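Local coordinates for protein predicted ATPase of the ABC class (Vibrio vulnificus, PDB 5D6A) that binds the ATP analogue AMP-PNP and, as a predicted ATPase of the ABC class, probably hydrolyses ATP, at residues 42-45 and 46-49; 84-87 and 88-92; 432-435 and 436-440; 471-475 and 476-480; 539-542 and 543-547. All blocks are in the same frame, centred on the assembly; numbering follows the deposited sequence.

Interaction 1: 42-45 and 46-49; sequences AYQQ and IKGQ
Tyr43 meets Ile46 twice, once through the backbone and once through the side chain. Its carbonyl O accepts the amide of Ile46 in a bond of 2.8 Å from Tyr43 O to Ile46 N, bent to 155° at the hydrogen. The two side chains run alongside each other in the same direction, and Ile46 CG1 comes to the edge of the phenol ring, 4.2 Å from Tyr43 CD1. The phenol hydroxyl is tied to the carbonyl of Pro147. Such i to i+3 bonding is the mark of a 3-10 segment, here the one leading into strand 48-51 of the antiparallel sheet in the N-terminal region; Gly48 already pairs through its backbone with Ile59 of strand 56-61. Gln44 continues the pattern with a weak bond of 3.4 Å from its O to Lys47 N. Its amide arm and the lysine lie side by side, the lysine chain curled by bends at chi2, chi3 and chi4, yet Gln44 OE1 stays 4.1 Å from Lys47 NZ. At Gln45 the bond to CB points away from the following residues, though CB itself rests against the amide of Ile46, whose side chain packs on Leu28 and Leu32 of helix 23-33.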
loop_
_atom_site.group_PDB
_atom_site.type_symbol
_atom_site.label_atom_id
_atom_site.label_comp_id
_atom_site.label_asym_id
_atom_site.label_seq_id
_atom_site.Cartn_x
_atom_site.Cartn_y
_atom_site.Cartn_z
ATOM N N ALA A 42 27.793 -24.486 -13.014
ATOM C CA ALA A 42 27.706 -25.826 -13.602
ATOM C C ALA A 42 26.293 -26.431 -13.640
ATOM O O ALA A 42 26.033 -27.323 -14.448
ATOM C CB ALA A 42 28.665 -26.774 -12.895
ATOM N N TYR A 43 25.387 -25.967 -12.777
ATOM C CA TYR A 43 24.009 -26.485 -12.792
ATOM C C TYR A 43 23.330 -26.326 -14.157
ATOM O O TYR A 43 22.389 -27.054 -14.469
ATOM C CB TYR A 43 23.131 -25.839 -11.712
ATOM C CG TYR A 43 23.221 -26.462 -10.331
ATOM C CD1 TYR A 43 22.736 -27.747 -10.101
ATOM C CD2 TYR A 43 23.716 -25.748 -9.244
ATOM C CE1 TYR A 43 22.786 -28.319 -8.843
ATOM C CE2 TYR A 43 23.764 -26.312 -7.979
ATOM C CZ TYR A 43 23.300 -27.598 -7.785
ATOM O OH TYR A 43 23.344 -28.165 -6.532
ATOM N N GLN A 44 23.803 -25.375 -14.961
ATOM C CA GLN A 44 23.251 -25.146 -16.301
ATOM C C GLN A 44 23.246 -26.411 -17.158
ATOM O O GLN A 44 22.432 -26.540 -18.072
ATOM C CB GLN A 44 24.042 -24.049 -17.025
ATOM C CG GLN A 44 23.813 -22.650 -16.478
ATOM C CD GLN A 44 22.394 -22.170 -16.703
ATOM O OE1 GLN A 44 21.730 -22.584 -17.656
ATOM N NE2 GLN A 44 21.921 -21.283 -15.832
ATOM N N GLN A 45 24.154 -27.338 -16.856
ATOM C CA GLN A 45 24.263 -28.595 -17.596
ATOM C C GLN A 45 23.120 -29.566 -17.283
ATOM O O GLN A 45 22.872 -30.502 -18.041
ATOM C CB GLN A 45 25.614 -29.258 -17.303
ATOM C CG GLN A 45 26.816 -28.418 -17.720
ATOM C CD GLN A 45 28.141 -29.044 -17.335
ATOM O OE1 GLN A 45 28.200 -30.198 -16.912
ATOM N NE2 GLN A 45 29.217 -28.280 -17.482
ATOM N N ILE A 46 22.433 -29.338 -16.169
ATOM C CA ILE A 46 21.309 -30.176 -15.750
ATOM C C ILE A 46 20.066 -29.872 -16.587
ATOM O O ILE A 46 19.189 -30.722 -16.742
ATOM C CB ILE A 46 20.994 -29.960 -14.250
ATOM C CG1 ILE A 46 22.220 -30.295 -13.392
ATOM C CG2 ILE A 46 19.801 -30.790 -13.810
ATOM C CD1 ILE A 46 22.751 -31.699 -13.593
ATOM N N LYS A 47 20.009 -28.654 -17.122
ATOM C CA LYS A 47 18.896 -28.197 -17.954
ATOM C C LYS A 47 18.494 -29.251 -18.983
ATOM O O LYS A 47 19.354 -29.834 -19.641
ATOM C CB LYS A 47 19.315 -26.926 -18.701
ATOM C CG LYS A 47 18.188 -26.222 -19.445
ATOM C CD LYS A 47 17.312 -25.423 -18.500
ATOM C CE LYS A 47 17.957 -24.107 -18.087
ATOM N NZ LYS A 47 18.009 -23.131 -19.211
ATOM N N GLY A 48 17.190 -29.489 -19.129
ATOM C CA GLY A 48 16.696 -30.456 -20.110
ATOM C C GLY A 48 15.548 -31.317 -19.628
ATOM O O GLY A 48 14.992 -31.093 -18.555
ATOM N N GLN A 49 15.195 -32.306 -20.445
ATOM C CA GLN A 49 14.118 -33.242 -20.135
ATOM C C GLN A 49 14.691 -34.591 -19.714
ATOM O O GLN A 49 15.713 -35.038 -20.244
ATOM C CB GLN A 49 13.213 -33.437 -21.356
ATOM C CG GLN A 49 12.077 -34.434 -21.145
ATOM C CD GLN A 49 11.214 -34.623 -22.378
ATOM O OE1 GLN A 49 11.467 -34.031 -23.427
ATOM N NE2 GLN A 49 10.188 -35.458 -22.257
#

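Interaction 2: 84-87 and 88-92; sequences LSWL and KEESA
Trp86 and Glu90 carry the side-chain part of this contact: the carboxylate atom Glu90 OE2 stands at the rim of the indole, in its plane, 3.8 Å from Trp86 CE3. The ring and carboxylate planes are turned 80° apart, an approach that would be consistent with a weak attraction between the carboxylate and the electropositive ring edge. A bend at chi2 (-67°) turns the Glu90 chain so that its CG lies 3.8 Å from Leu87 O. On one face of the indole lies Leu87 CD2, displaced toward the rim. Behind these groups stands the backbone of a 3-10 segment, which sets the spacing through three successive i to i+3 bonds. Lys88 N reaches Ser85 O at 3.0 Å, Glu89 N reaches Trp86 O at 3.0 Å, and Glu90 N reaches Leu87 O at 3.1 Å. The aliphatic part of Lys88 passes the Ser85 carbonyl before its ammonium group bonds the carbonyl of Glu135. Ser91 then caps helix 92-109 from the N-cap position, its hydroxyl bonded to the amide of Phe94 and to Glu192. The turn lies between strand 71-78 and helix 92-109, where Phe94 packs against both Trp86 and Leu87 and Ala98 against Leu87.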
loop_
_atom_site.group_PDB
_atom_site.type_symbol
_atom_site.label_atom_id
_atom_site.label_comp_id
_atom_site.label_asym_id
_atom_site.label_seq_id
_atom_site.Cartn_x
_atom_site.Cartn_y
_atom_site.Cartn_z
ATOM N N LEU A 84 -6.866 -41.546 -11.916
ATOM C CA LEU A 84 -7.730 -40.371 -11.784
ATOM C C LEU A 84 -8.312 -39.933 -13.134
ATOM O O LEU A 84 -8.711 -38.779 -13.297
ATOM C CB LEU A 84 -6.940 -39.210 -11.162
ATOM C CG LEU A 84 -6.391 -39.423 -9.747
ATOM C CD1 LEU A 84 -5.465 -38.286 -9.346
ATOM C CD2 LEU A 84 -7.521 -39.572 -8.740
ATOM N N SER A 85 -8.371 -40.858 -14.091
ATOM C CA SER A 85 -8.906 -40.560 -15.424
ATOM C C SER A 85 -10.363 -40.110 -15.356
ATOM O O SER A 85 -10.811 -39.301 -16.170
ATOM C CB SER A 85 -8.796 -41.785 -16.334
ATOM O OG SER A 85 -7.447 -42.181 -16.491
ATOM N N TRP A 86 -11.093 -40.652 -14.386
ATOM C CA TRP A 86 -12.501 -40.311 -14.191
ATOM C C TRP A 86 -12.739 -38.802 -14.015
ATOM O O TRP A 86 -13.825 -38.309 -14.325
ATOM C CB TRP A 86 -13.065 -41.083 -12.994
ATOM C CG TRP A 86 -12.346 -40.805 -11.715
ATOM C CD1 TRP A 86 -11.200 -41.398 -11.270
ATOM C CD2 TRP A 86 -12.729 -39.866 -10.709
ATOM N NE1 TRP A 86 -10.842 -40.882 -10.050
ATOM C CE2 TRP A 86 -11.764 -39.939 -9.681
ATOM C CE3 TRP A 86 -13.796 -38.969 -10.573
ATOM C CZ2 TRP A 86 -11.833 -39.150 -8.534
ATOM C CZ3 TRP A 86 -13.864 -38.186 -9.434
ATOM C CH2 TRP A 86 -12.887 -38.281 -8.427
ATOM N N LEU A 87 -11.728 -38.078 -13.528
ATOM C CA LEU A 87 -11.834 -36.620 -13.334
ATOM C C LEU A 87 -12.149 -35.870 -14.628
ATOM O O LEU A 87 -12.776 -34.813 -14.597
ATOM C CB LEU A 87 -10.539 -36.042 -12.741
ATOM C CG LEU A 87 -10.157 -36.402 -11.304
ATOM C CD1 LEU A 87 -8.789 -35.839 -10.968
ATOM C CD2 LEU A 87 -11.192 -35.885 -10.319
ATOM N N LYS A 88 -11.706 -36.419 -15.759
ATOM C CA LYS A 88 -11.932 -35.805 -17.072
ATOM C C LYS A 88 -13.413 -35.743 -17.435
ATOM O O LYS A 88 -13.815 -34.940 -18.275
ATOM C CB LYS A 88 -11.164 -36.574 -18.156
ATOM C CG LYS A 88 -9.654 -36.565 -17.959
ATOM C CD LYS A 88 -8.937 -37.542 -18.877
ATOM C CE LYS A 88 -9.041 -37.160 -20.340
ATOM N NZ LYS A 88 -8.256 -38.103 -21.184
ATOM N N GLU A 89 -14.221 -36.584 -16.793
ATOM C CA GLU A 89 -15.654 -36.626 -17.063
ATOM C C GLU A 89 -16.469 -35.829 -16.038
ATOM O O GLU A 89 -17.698 -35.876 -16.048
ATOM C CB GLU A 89 -16.132 -38.079 -17.121
ATOM C CG GLU A 89 -15.384 -38.943 -18.136
ATOM C CD GLU A 89 -15.518 -38.455 -19.575
ATOM O OE1 GLU A 89 -16.421 -37.638 -19.867
ATOM O OE2 GLU A 89 -14.722 -38.905 -20.427
ATOM N N GLU A 90 -15.776 -35.105 -15.159
ATOM C CA GLU A 90 -16.424 -34.258 -14.157
ATOM C C GLU A 90 -16.502 -32.836 -14.703
ATOM O O GLU A 90 -15.849 -32.510 -15.693
ATOM C CB GLU A 90 -15.634 -34.272 -12.844
ATOM C CG GLU A 90 -15.580 -35.631 -12.154
ATOM C CD GLU A 90 -16.933 -36.087 -11.631
ATOM O OE1 GLU A 90 -17.818 -35.229 -11.422
ATOM O OE2 GLU A 90 -17.109 -37.304 -11.416
ATOM N N SER A 91 -17.298 -31.989 -14.060
ATOM C CA SER A 91 -17.451 -30.604 -14.501
ATOM C C SER A 91 -16.131 -29.854 -14.386
ATOM O O SER A 91 -15.268 -30.220 -13.591
ATOM C CB SER A 91 -18.510 -29.898 -13.660
ATOM O OG SER A 91 -18.115 -29.847 -12.302
ATOM N N ALA A 92 -15.983 -28.794 -15.174
ATOM C CA ALA A 92 -14.765 -27.988 -15.156
ATOM C C ALA A 92 -14.462 -27.456 -13.754
ATOM O O ALA A 92 -13.298 -27.313 -13.376
ATOM C CB ALA A 92 -14.877 -26.840 -16.144
#

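Interaction 3: 432-435 and 436-440; sequences DVTE and KAKEV
Thr434 grips Asp432 OD1 with two groups at once, just ahead of the first helical bonds. The hydroxyl Thr434 OG1 donates to Asp432 OD1 at 2.9 Å, nearly along the C-O axis of the carboxylate. The amide Thr434 N reaches the same atom at 3.3 Å from above the carboxylate plane, closing an Asx turn. Asp432 OD2 is held by Ser238, and Thr434 OG1 in turn accepts from the amide of Val422, a second-shell link that fixes the hydroxyl. With Val433 at the N-cap position, regular helix pairing begins: Ala437 N bonds Val433 O at 2.9 Å and Lys438 N bonds Thr434 O at 3.2 Å, while the next bond, from Glu439 N to Glu435 O, is weak. A water joins Asp432 O to the amide of Lys436, weakly on the amide side. Among the side chains, Thr434 and Lys438 run alongside each other, with Thr434 CG2 4.1 Å from Lys438 CE. With chi1 at -54° the threonine hydroxyl lies beside the backbone N, toward Asp432, which puts the methyl CG2 on the lysine side, anti to that N. Lys438 NZ goes on to the carbonyl of Ala419. Strand 430-432 leads through Val433 alone into helix 434-443, whose Ala437 packs both on Val422 of the adjoining strand 421-425 and on Leu379 of the second subunit.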
loop_
_atom_site.group_PDB
_atom_site.type_symbol
_atom_site.label_atom_id
_atom_site.label_comp_id
_atom_site.label_asym_id
_atom_site.label_seq_id
_atom_site.Cartn_x
_atom_site.Cartn_y
_atom_site.Cartn_z
ATOM N N ASP A 432 -33.937 -6.674 7.234
ATOM C CA ASP A 432 -34.533 -6.055 6.056
ATOM C C ASP A 432 -35.320 -4.830 6.505
ATOM O O ASP A 432 -36.378 -4.958 7.121
ATOM C CB ASP A 432 -35.445 -7.047 5.327
ATOM C CG ASP A 432 -36.000 -6.489 4.022
ATOM O OD1 ASP A 432 -35.626 -5.361 3.633
ATOM O OD2 ASP A 432 -36.809 -7.186 3.377
ATOM N N VAL A 433 -34.799 -3.646 6.191
ATOM C CA VAL A 433 -35.441 -2.391 6.588
ATOM C C VAL A 433 -35.898 -1.546 5.394
ATOM O O VAL A 433 -36.002 -0.320 5.494
ATOM C CB VAL A 433 -34.505 -1.555 7.485
ATOM C CG1 VAL A 433 -34.189 -2.315 8.764
ATOM C CG2 VAL A 433 -33.220 -1.188 6.753
ATOM N N THR A 434 -36.190 -2.209 4.275
ATOM C CA THR A 434 -36.638 -1.520 3.067
ATOM C C THR A 434 -37.969 -0.799 3.305
ATOM O O THR A 434 -38.149 0.332 2.861
ATOM C CB THR A 434 -36.794 -2.499 1.883
ATOM O OG1 THR A 434 -35.576 -3.232 1.697
ATOM C CG2 THR A 434 -37.133 -1.753 0.602
ATOM N N GLU A 435 -38.892 -1.458 4.008
ATOM C CA GLU A 435 -40.204 -0.871 4.313
ATOM C C GLU A 435 -40.090 0.409 5.135
ATOM O O GLU A 435 -40.636 1.444 4.752
ATOM C CB GLU A 435 -41.096 -1.879 5.049
ATOM C CG GLU A 435 -41.639 -3.004 4.178
ATOM C CD GLU A 435 -42.715 -2.543 3.205
ATOM O OE1 GLU A 435 -43.382 -1.520 3.475
ATOM O OE2 GLU A 435 -42.914 -3.224 2.175
ATOM N N LYS A 436 -39.381 0.336 6.259
ATOM C CA LYS A 436 -39.210 1.501 7.129
ATOM C C LYS A 436 -38.385 2.576 6.434
ATOM O O LYS A 436 -38.558 3.764 6.703
ATOM C CB LYS A 436 -38.535 1.115 8.452
ATOM C CG LYS A 436 -39.225 -0.005 9.218
ATOM C CD LYS A 436 -40.681 0.302 9.530
ATOM C CE LYS A 436 -41.327 -0.857 10.269
ATOM N NZ LYS A 436 -42.772 -0.620 10.531
ATOM N N ALA A 437 -37.490 2.151 5.543
ATOM C CA ALA A 437 -36.649 3.088 4.798
ATOM C C ALA A 437 -37.491 3.997 3.903
ATOM O O ALA A 437 -37.200 5.185 3.776
ATOM C CB ALA A 437 -35.615 2.339 3.969
ATOM N N LYS A 438 -38.530 3.433 3.288
ATOM C CA LYS A 438 -39.415 4.206 2.417
ATOM C C LYS A 438 -40.267 5.180 3.233
ATOM O O LYS A 438 -40.556 6.286 2.778
ATOM C CB LYS A 438 -40.321 3.281 1.594
ATOM C CG LYS A 438 -39.588 2.260 0.727
ATOM C CD LYS A 438 -38.653 2.907 -0.287
ATOM C CE LYS A 438 -37.915 1.862 -1.113
ATOM N NZ LYS A 438 -36.955 2.479 -2.070
ATOM N N GLU A 439 -40.658 4.765 4.436
ATOM C CA GLU A 439 -41.469 5.604 5.324
ATOM C C GLU A 439 -40.739 6.891 5.716
ATOM O O GLU A 439 -41.351 7.956 5.802
ATOM C CB GLU A 439 -41.861 4.830 6.587
ATOM C CG GLU A 439 -42.760 3.625 6.341
ATOM C CD GLU A 439 -43.082 2.852 7.612
ATOM O OE1 GLU A 439 -42.587 3.231 8.696
ATOM O OE2 GLU A 439 -43.832 1.856 7.525
ATOM N N VAL A 440 -39.432 6.785 5.950
ATOM C CA VAL A 440 -38.607 7.936 6.335
ATOM C C VAL A 440 -38.546 9.005 5.237
ATOM O O VAL A 440 -38.451 10.198 5.526
ATOM C CB VAL A 440 -37.167 7.491 6.699
ATOM C CG1 VAL A 440 -36.253 8.691 6.911
ATOM C CG2 VAL A 440 -37.179 6.605 7.939
HETATM O O HOH W 1 -38.769 -2.826 7.435
#

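Interaction 4: 471-475 and 476-480; sequences NILTD and GKFRV
Leu473 O collects the principal backbone bond of this helix end: Phe478 N donates to it at 2.7 Å, almost straight at 169°, from a position tilted 28° out of the carbonyl plane. Gly476 N adds weak bonds to both Ile472 O and Leu473 O. Within the last turn, Asn471 O accepts the hydroxyl Thr474 OG1 at 2.8 Å and the amide of Asp475, both from the same face of its plane. The bond from Phe478 N to Leu473 O spans i+5 to i, the 6→1 bond of a Schellman-type helix end, and here it ends helix 468-475 as the chain turns toward strand 480-483. Gly476 is the first residue to leave helical angles; Lys477 and Phe478 follow with positive phi. The apolar contacts gather on Leu473. Phe478 lays its ring beside the helix, with Leu473 CB 3.7 Å from Phe478 CD1 and Leu473 O over one face, offset toward the rim. Thr474 CG2 sits against the far end of that ring, 4.0 Å from Phe478 CZ, because chi1 of 54° sends the hydroxyl toward Asn471 and the methyl to the phenyl side. Leu473 CD2 meets Val480 CG2 at 3.8 Å, the two side chains set at a slant. Tyr517 and Trp514 of helix 506-519 pack on Leu473 and Val480 respectively.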
loop_
_atom_site.group_PDB
_atom_site.type_symbol
_atom_site.label_atom_id
_atom_site.label_comp_id
_atom_site.label_asym_id
_atom_site.label_seq_id
_atom_site.Cartn_x
_atom_site.Cartn_y
_atom_site.Cartn_z
ATOM N N ASN A 471 7.127 -1.801 -27.545
ATOM C CA ASN A 471 8.184 -0.805 -27.375
ATOM C C ASN A 471 8.678 -0.724 -25.930
ATOM O O ASN A 471 9.864 -0.507 -25.683
ATOM C CB ASN A 471 7.703 0.569 -27.855
ATOM C CG ASN A 471 7.381 0.588 -29.339
ATOM O OD1 ASN A 471 7.653 -0.368 -30.062
ATOM N ND2 ASN A 471 6.800 1.684 -29.800
ATOM N N ILE A 472 7.764 -0.904 -24.984
ATOM C CA ILE A 472 8.110 -0.882 -23.567
ATOM C C ILE A 472 8.958 -2.114 -23.238
ATOM O O ILE A 472 9.917 -2.021 -22.474
ATOM C CB ILE A 472 6.849 -0.835 -22.680
ATOM C CG1 ILE A 472 6.006 0.399 -23.024
ATOM C CG2 ILE A 472 7.227 -0.821 -21.203
ATOM C CD1 ILE A 472 4.706 0.485 -22.252
ATOM N N LEU A 473 8.608 -3.259 -23.822
ATOM C CA LEU A 473 9.371 -4.489 -23.601
ATOM C C LEU A 473 10.788 -4.391 -24.156
ATOM O O LEU A 473 11.738 -4.800 -23.492
ATOM C CB LEU A 473 8.667 -5.697 -24.223
ATOM C CG LEU A 473 7.413 -6.241 -23.536
ATOM C CD1 LEU A 473 6.701 -7.225 -24.446
ATOM C CD2 LEU A 473 7.756 -6.898 -22.209
ATOM N N THR A 474 10.930 -3.862 -25.371
ATOM C CA THR A 474 12.249 -3.729 -25.998
ATOM C C THR A 474 13.148 -2.802 -25.184
ATOM O O THR A 474 14.302 -3.132 -24.910
ATOM C CB THR A 474 12.160 -3.224 -27.456
ATOM O OG1 THR A 474 11.405 -2.009 -27.503
ATOM C CG2 THR A 474 11.493 -4.260 -28.347
ATOM N N ASP A 475 12.616 -1.647 -24.796
ATOM C CA ASP A 475 13.372 -0.693 -23.989
ATOM C C ASP A 475 13.632 -1.247 -22.592
ATOM O O ASP A 475 14.603 -0.863 -21.941
ATOM C CB ASP A 475 12.623 0.642 -23.873
ATOM C CG ASP A 475 12.521 1.388 -25.201
ATOM O OD1 ASP A 475 13.244 1.028 -26.157
ATOM O OD2 ASP A 475 11.727 2.354 -25.278
ATOM N N GLY A 476 12.767 -2.155 -22.145
ATOM C CA GLY A 476 12.880 -2.728 -20.807
ATOM C C GLY A 476 13.408 -4.144 -20.701
ATOM O O GLY A 476 13.185 -4.804 -19.690
ATOM N N LYS A 477 14.094 -4.619 -21.738
ATOM C CA LYS A 477 14.693 -5.960 -21.721
ATOM C C LYS A 477 13.677 -7.102 -21.528
ATOM O O LYS A 477 13.992 -8.116 -20.901
ATOM C CB LYS A 477 15.758 -6.023 -20.620
ATOM C CG LYS A 477 16.793 -4.915 -20.715
ATOM C CD LYS A 477 17.721 -4.910 -19.516
ATOM C CE LYS A 477 18.820 -3.872 -19.674
ATOM N NZ LYS A 477 19.774 -3.905 -18.533
ATOM N N PHE A 478 12.469 -6.927 -22.065
ATOM C CA PHE A 478 11.399 -7.933 -21.974
ATOM C C PHE A 478 11.173 -8.434 -20.542
ATOM O O PHE A 478 10.842 -9.597 -20.319
ATOM C CB PHE A 478 11.705 -9.111 -22.906
ATOM C CG PHE A 478 11.920 -8.706 -24.333
ATOM C CD1 PHE A 478 10.843 -8.562 -25.196
ATOM C CD2 PHE A 478 13.198 -8.461 -24.811
ATOM C CE1 PHE A 478 11.037 -8.178 -26.511
ATOM C CE2 PHE A 478 13.399 -8.079 -26.125
ATOM C CZ PHE A 478 12.317 -7.937 -26.976
ATOM N N ARG A 479 11.327 -7.527 -19.586
ATOM C CA ARG A 479 11.200 -7.841 -18.167
ATOM C C ARG A 479 9.705 -7.915 -17.847
ATOM O O ARG A 479 8.953 -7.012 -18.216
ATOM C CB ARG A 479 11.863 -6.711 -17.373
ATOM C CG ARG A 479 12.686 -7.085 -16.149
ATOM C CD ARG A 479 11.951 -7.831 -15.052
ATOM N NE ARG A 479 12.732 -7.763 -13.812
ATOM C CZ ARG A 479 12.498 -8.479 -12.716
ATOM N NH1 ARG A 479 13.268 -8.323 -11.647
ATOM N NH2 ARG A 479 11.513 -9.361 -12.686
ATOM N N VAL A 480 9.267 -8.992 -17.195
ATOM C CA VAL A 480 7.853 -9.155 -16.829
ATOM C C VAL A 480 7.726 -9.891 -15.500
ATOM O O VAL A 480 7.916 -11.104 -15.441
ATOM C CB VAL A 480 7.059 -9.948 -17.892
ATOM C CG1 VAL A 480 5.600 -10.087 -17.466
ATOM C CG2 VAL A 480 7.152 -9.279 -19.255
#

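Interaction 5: 539-542 and 543-547; sequences DAWF and QNMPQ
Two consecutive type I beta turns, Ala540 to Gln543 and Phe542 to Met545, carry the chain through the loop between helices 529-536 and 556-564, each closed by an amide bond of 3.2 Å: Gln543 N to Ala540 O, and Met545 N to Phe542 O. The side chains meet mainly in a Met-aromatic contact between Trp541 and Met545, which is present as selenomethionine. Its selenium lies 4.9 Å from the centroid of the six-membered ring of Trp541, at an oblique 70° from the ring normal, and the terminal methyl CE comes to the ring edge, in plane. The extended chain of Met545 beyond CG lets it reach that far, passing the carbonyl of Trp541 on the way. Over the centre of one indole face sits Phe542 CB, whereas Trp541 NE1 makes a weak bond to Asp127. Val515 and Gln518 of helix 506-519 pack against Met545, and Thr129 touches both aromatic residues, so the loop bridges the C-terminal region to the N-terminal one. With chi1 at 69° and the chain extended beyond CG, Gln543 runs past the Ala540 carbonyl and ends with Gln543 NE2 4.0 Å from Ala540 CB.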
loop_
_atom_site.group_PDB
_atom_site.type_symbol
_atom_site.label_atom_id
_atom_site.label_comp_id
_atom_site.label_asym_id
_atom_site.label_seq_id
_atom_site.Cartn_x
_atom_site.Cartn_y
_atom_site.Cartn_z
ATOM N N ASP A 539 -10.131 -20.372 -21.849
ATOM C CA ASP A 539 -9.946 -21.737 -21.329
ATOM C C ASP A 539 -8.520 -22.283 -21.526
ATOM O O ASP A 539 -7.974 -22.915 -20.623
ATOM C CB ASP A 539 -11.001 -22.684 -21.920
ATOM C CG ASP A 539 -11.199 -23.944 -21.081
ATOM O OD1 ASP A 539 -10.256 -24.371 -20.382
ATOM O OD2 ASP A 539 -12.312 -24.513 -21.126
ATOM N N ALA A 540 -7.927 -22.052 -22.696
ATOM C CA ALA A 540 -6.544 -22.475 -22.948
ATOM C C ALA A 540 -5.598 -21.283 -22.721
ATOM O O ALA A 540 -4.560 -21.162 -23.371
ATOM C CB ALA A 540 -6.404 -23.011 -24.364
ATOM N N TRP A 541 -5.972 -20.422 -21.776
ATOM C CA TRP A 541 -5.228 -19.205 -21.440
ATOM C C TRP A 541 -3.730 -19.382 -21.169
ATOM O O TRP A 541 -2.935 -18.482 -21.446
ATOM C CB TRP A 541 -5.868 -18.562 -20.202
ATOM C CG TRP A 541 -5.733 -19.393 -18.955
ATOM C CD1 TRP A 541 -6.476 -20.489 -18.608
ATOM C CD2 TRP A 541 -4.802 -19.188 -17.886
ATOM N NE1 TRP A 541 -6.061 -20.977 -17.392
ATOM C CE2 TRP A 541 -5.034 -20.200 -16.928
ATOM C CE3 TRP A 541 -3.790 -18.251 -17.647
ATOM C CZ2 TRP A 541 -4.296 -20.299 -15.753
ATOM C CZ3 TRP A 541 -3.058 -18.350 -16.476
ATOM C CH2 TRP A 541 -3.314 -19.367 -15.545
ATOM N N PHE A 542 -3.354 -20.536 -20.630
ATOM C CA PHE A 542 -1.957 -20.798 -20.255
ATOM C C PHE A 542 -1.025 -21.272 -21.373
ATOM O O PHE A 542 0.193 -21.179 -21.222
ATOM C CB PHE A 542 -1.902 -21.823 -19.108
ATOM C CG PHE A 542 -2.481 -23.165 -19.460
ATOM C CD1 PHE A 542 -1.717 -24.114 -20.123
ATOM C CD2 PHE A 542 -3.789 -23.485 -19.117
ATOM C CE1 PHE A 542 -2.248 -25.349 -20.448
ATOM C CE2 PHE A 542 -4.326 -24.717 -19.440
ATOM C CZ PHE A 542 -3.554 -25.651 -20.105
ATOM N N GLN A 543 -1.574 -21.773 -22.480
ATOM C CA GLN A 543 -0.723 -22.311 -23.553
ATOM C C GLN A 543 0.202 -21.278 -24.194
ATOM O O GLN A 543 1.317 -21.615 -24.583
ATOM C CB GLN A 543 -1.546 -23.026 -24.641
ATOM C CG GLN A 543 -2.427 -22.128 -25.499
ATOM C CD GLN A 543 -3.123 -22.883 -26.623
ATOM O OE1 GLN A 543 -2.907 -24.083 -26.814
ATOM N NE2 GLN A 543 -3.958 -22.179 -27.379
ATOM N N ASN A 544 -0.249 -20.030 -24.298
ATOM C CA ASN A 544 0.569 -18.975 -24.914
ATOM C C ASN A 544 1.432 -18.161 -23.938
ATOM O O ASN A 544 2.054 -17.170 -24.330
ATOM C CB ASN A 544 -0.306 -18.046 -25.773
ATOM C CG ASN A 544 -0.787 -18.711 -27.055
ATOM O OD1 ASN A 544 -0.403 -19.837 -27.371
ATOM N ND2 ASN A 544 -1.621 -18.006 -27.807
HETATM N N MSE A 545 1.478 -18.585 -22.679
HETATM C CA MSE A 545 2.297 -17.920 -21.669
HETATM C C MSE A 545 3.485 -18.790 -21.396
HETATM O O MSE A 545 3.444 -19.990 -21.673
HETATM C CB MSE A 545 1.528 -17.783 -20.364
HETATM C CG MSE A 545 0.283 -16.929 -20.535
HETATM SE SE MSE A 545 -0.524 -16.582 -18.772
HETATM C CE MSE A 545 -1.827 -15.244 -19.389
ATOM N N PRO A 546 4.574 -18.209 -20.856
ATOM C CA PRO A 546 5.717 -19.057 -20.526
ATOM C C PRO A 546 5.270 -20.162 -19.579
ATOM O O PRO A 546 4.310 -19.981 -18.832
ATOM C CB PRO A 546 6.683 -18.103 -19.820
ATOM C CG PRO A 546 6.310 -16.749 -20.298
ATOM C CD PRO A 546 4.835 -16.786 -20.567
ATOM N N GLN A 547 5.964 -21.291 -19.601
ATOM C CA GLN A 547 5.581 -22.421 -18.762
ATOM C C GLN A 547 5.981 -22.246 -17.290
ATOM O O GLN A 547 6.724 -23.059 -16.740
ATOM C CB GLN A 547 6.139 -23.717 -19.361
ATOM C CG GLN A 547 5.542 -24.018 -20.733
ATOM C CD GLN A 547 6.132 -25.243 -21.403
ATOM O OE1 GLN A 547 7.257 -25.648 -21.110
ATOM N NE2 GLN A 547 5.379 -25.828 -22.331
HETATM O O HOH W 2 2.134 -21.251 -18.896
#

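In the fold
The five contacts are local and follow one another in series along the chain, each at a turn or helix end. Interactions 1 and 2 share the N-terminal region, about 35 Å apart between centres; interaction 1 runs into strand 48-51 and interaction 2 follows strand 71-78 of the same antiparallel sheet. Interaction 3 lies at the far side of the chain's centre, about 70 Å from interaction 1 between centres, in the P-loop domain and beside the second subunit. Interactions 4 and 5 come closer, with centres about 20 Å apart, and both pack on helix 506-519. Interaction 5 also approaches interaction 2, nearest atoms about 6 Å apart without touching, which places the C-terminal loop near the N-terminal region.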